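Local structure of single-stranded DNA-binding protein (Enterobacter phage Enc34, 5ODL) at residues 33-38 with 137-142. The protein probably binds single-stranded DNA through an OB-type beta fold. Numbering follows the deposited sequence.
With nucleotides of chain B.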
loop_
_atom_site.group_PDB
_atom_site.type_symbol
_atom_site.label_atom_id
_atom_site.label_comp_id
_atom_site.label_asym_id
_atom_site.label_seq_id
_atom_site.Cartn_x
_atom_site.Cartn_y
_atom_site.Cartn_z
ATOM N N PRO A 33 8.502 5.942 3.445
ATOM C CA PRO A 33 8.175 6.405 2.090
ATOM C C PRO A 33 9.419 6.477 1.184
ATOM O O PRO A 33 10.475 6.909 1.623
ATOM C CB PRO A 33 7.573 7.799 2.322
ATOM C CG PRO A 33 8.238 8.254 3.575
ATOM C CD PRO A 33 8.385 7.028 4.444
ATOM N N HIS A 34 9.267 6.023 -0.054
ATOM C CA HIS A 34 10.264 6.215 -1.100
ATOM C C HIS A 34 9.450 6.709 -2.277
ATOM O O HIS A 34 9.161 5.970 -3.243
ATOM C CB HIS A 34 10.999 4.910 -1.418
ATOM C CG HIS A 34 11.838 4.410 -0.294
ATOM N ND1 HIS A 34 13.040 4.990 0.054
ATOM C CD2 HIS A 34 11.652 3.385 0.564
ATOM C CE1 HIS A 34 13.554 4.347 1.089
ATOM N NE2 HIS A 34 12.736 3.364 1.414
ATOM N N LEU A 35 9.026 7.963 -2.149
ATOM C CA LEU A 35 8.223 8.633 -3.164
ATOM C C LEU A 35 8.979 9.724 -3.888
ATOM O O LEU A 35 8.610 10.081 -5.019
ATOM C CB LEU A 35 6.967 9.214 -2.514
ATOM C CG LEU A 35 6.068 8.234 -1.733
ATOM C CD1 LEU A 35 4.928 8.992 -1.067
ATOM C CD2 LEU A 35 5.489 7.158 -2.652
ATOM N N ASP A 36 9.997 10.284 -3.224
ATOM C CA ASP A 36 10.851 11.316 -3.824
ATOM C C ASP A 36 11.836 10.722 -4.868
ATOM O O ASP A 36 12.106 11.336 -5.901
ATOM C CB ASP A 36 11.578 12.111 -2.734
ATOM C CG ASP A 36 12.571 11.292 -1.919
ATOM O OD1 ASP A 36 12.393 10.057 -1.704
ATOM O OD2 ASP A 36 13.533 11.917 -1.450
ATOM N N LYS A 37 12.361 9.534 -4.561
ATOM C CA LYS A 37 13.334 8.810 -5.366
ATOM C C LYS A 37 12.974 7.334 -5.172
ATOM O O LYS A 37 12.537 6.960 -4.077
ATOM C CB LYS A 37 14.790 9.001 -4.876
ATOM C CG LYS A 37 15.345 10.385 -5.092
ATOM C CD LYS A 37 16.750 10.574 -4.518
ATOM C CE LYS A 37 17.241 12.009 -4.755
ATOM N NZ LYS A 37 16.295 13.062 -4.248
ATOM N N PRO A 38 13.165 6.499 -6.213
ATOM C CA PRO A 38 12.876 5.088 -6.080
ATOM C C PRO A 38 13.929 4.379 -5.269
ATOM O O PRO A 38 15.052 4.895 -5.113
ATOM C CB PRO A 38 12.853 4.591 -7.526
ATOM C CG PRO A 38 13.760 5.538 -8.267
ATOM C CD PRO A 38 13.575 6.870 -7.579
ATOM N N GLU A 137 9.128 16.325 1.757
ATOM C CA GLU A 137 8.628 17.149 2.872
ATOM C C GLU A 137 7.185 16.859 3.204
ATOM O O GLU A 137 6.833 16.818 4.377
ATOM C CB GLU A 137 8.775 18.636 2.542
ATOM C CG GLU A 137 10.217 19.072 2.406
ATOM C CD GLU A 137 10.371 20.551 2.069
ATOM O OE1 GLU A 137 11.510 21.037 2.186
ATOM O OE2 GLU A 137 9.382 21.238 1.692
ATOM N N GLU A 138 6.353 16.643 2.186
ATOM C CA GLU A 138 4.928 16.419 2.410
ATOM C C GLU A 138 4.591 15.060 3.081
ATOM O O GLU A 138 3.801 15.017 4.030
ATOM C CB GLU A 138 4.173 16.544 1.104
ATOM C CG GLU A 138 2.667 16.496 1.202
ATOM C CD GLU A 138 2.095 17.685 1.945
ATOM O OE1 GLU A 138 2.631 18.799 1.815
ATOM O OE2 GLU A 138 1.103 17.493 2.655
ATOM N N ILE A 139 5.167 13.979 2.574
ATOM C CA ILE A 139 4.829 12.625 3.031
ATOM C C ILE A 139 6.056 12.071 3.769
ATOM O O ILE A 139 6.982 11.517 3.184
ATOM C CB ILE A 139 4.415 11.675 1.863
ATOM C CG1 ILE A 139 3.313 12.249 0.961
ATOM C CG2 ILE A 139 3.943 10.343 2.461
ATOM C CD1 ILE A 139 2.048 12.667 1.630
ATOM N N TYR A 140 6.037 12.225 5.086
ATOM C CA TYR A 140 7.123 11.823 5.936
ATOM C C TYR A 140 6.622 10.638 6.766
ATOM O O TYR A 140 5.423 10.532 7.116
ATOM C CB TYR A 140 7.621 12.984 6.830
ATOM C CG TYR A 140 6.511 13.616 7.661
ATOM C CD1 TYR A 140 5.749 14.645 7.157
ATOM C CD2 TYR A 140 6.194 13.123 8.935
ATOM C CE1 TYR A 140 4.693 15.183 7.862
ATOM C CE2 TYR A 140 5.154 13.673 9.673
ATOM C CZ TYR A 140 4.409 14.709 9.140
ATOM O OH TYR A 140 3.364 15.244 9.837
ATOM N N GLY A 141 7.553 9.765 7.110
ATOM C CA GLY A 141 7.228 8.603 7.945
ATOM C C GLY A 141 6.647 9.101 9.264
ATOM O O GLY A 141 7.272 9.904 9.946
ATOM N N GLY A 142 5.448 8.633 9.591
ATOM C CA GLY A 142 4.700 9.060 10.764
ATOM C C GLY A 142 3.447 9.847 10.460
ATOM O O GLY A 142 2.552 9.930 11.298
ATOM P P DT B 8 15.962 -4.488 5.210
ATOM O OP1 DT B 8 16.460 -4.662 3.817
ATOM O OP2 DT B 8 16.513 -5.343 6.296
ATOM O "O5'" DT B 8 16.162 -2.966 5.633
ATOM C "C5'" DT B 8 17.260 -2.172 5.134
ATOM C "C4'" DT B 8 16.978 -0.702 5.347
ATOM O "O4'" DT B 8 16.225 -0.182 4.222
ATOM C "C3'" DT B 8 16.153 -0.375 6.594
ATOM O "O3'" DT B 8 16.575 0.844 7.206
ATOM C "C2'" DT B 8 14.742 -0.221 6.060
ATOM C "C1'" DT B 8 14.963 0.316 4.656
ATOM N N1 DT B 8 13.937 -0.134 3.690
ATOM C C2 DT B 8 13.021 0.788 3.235
ATOM O O2 DT B 8 13.045 1.964 3.558
ATOM N N3 DT B 8 12.090 0.288 2.354
ATOM C C4 DT B 8 11.982 -1.018 1.905
ATOM O O4 DT B 8 11.091 -1.322 1.109
ATOM C C5 DT B 8 12.965 -1.937 2.442
ATOM C C7 DT B 8 12.926 -3.373 2.023
ATOM C C6 DT B 8 13.878 -1.455 3.297
#
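The ring of Pro33 lies against the backbone that leaves helix 132-138: its CG sits 3.5 Å from Ile139 O and 3.9 Å from Gly141 N, so the proline mainly covers peptide groups, with its CB only loosely near Ile139 CG2. Its CD continues the same contact, 4.0 Å from Gly141 CA, where the glycine presents bare backbone. Beside it, Leu35 CD1 meets the beta-branch of Ile139, 3.9 Å from CG2 and 4.0 Å from CB, the two side chains passing at a slant. Ile139 CG2 stands anti to the backbone N while CG1 turns beside that N (chi1 -52°), which sets the methyl branch against the leucine as the rest of the chain leads away.

Leu35 is buried further by Ile135, Pro119, Leu166 and Val169, and Ile139 rests on Lys171; the packing thus joins strand 33-35 to the exit of helix 132-138 over strand 159-173. Between the two packing residues, His34 serves the nucleic acid: NE2 donates to O2 of DT8 of chain B at 2.6 Å, nearly straight at 166°, with the base carbonyl near the imidazole plane at its edge. Tyr39 stacks on that ring. The chemistry therefore divides along one strand, with Pro33 in van der Waals contact with peptide atoms, Leu35 in apolar packing, and His34 binding the thymine base through a directional bond to O2.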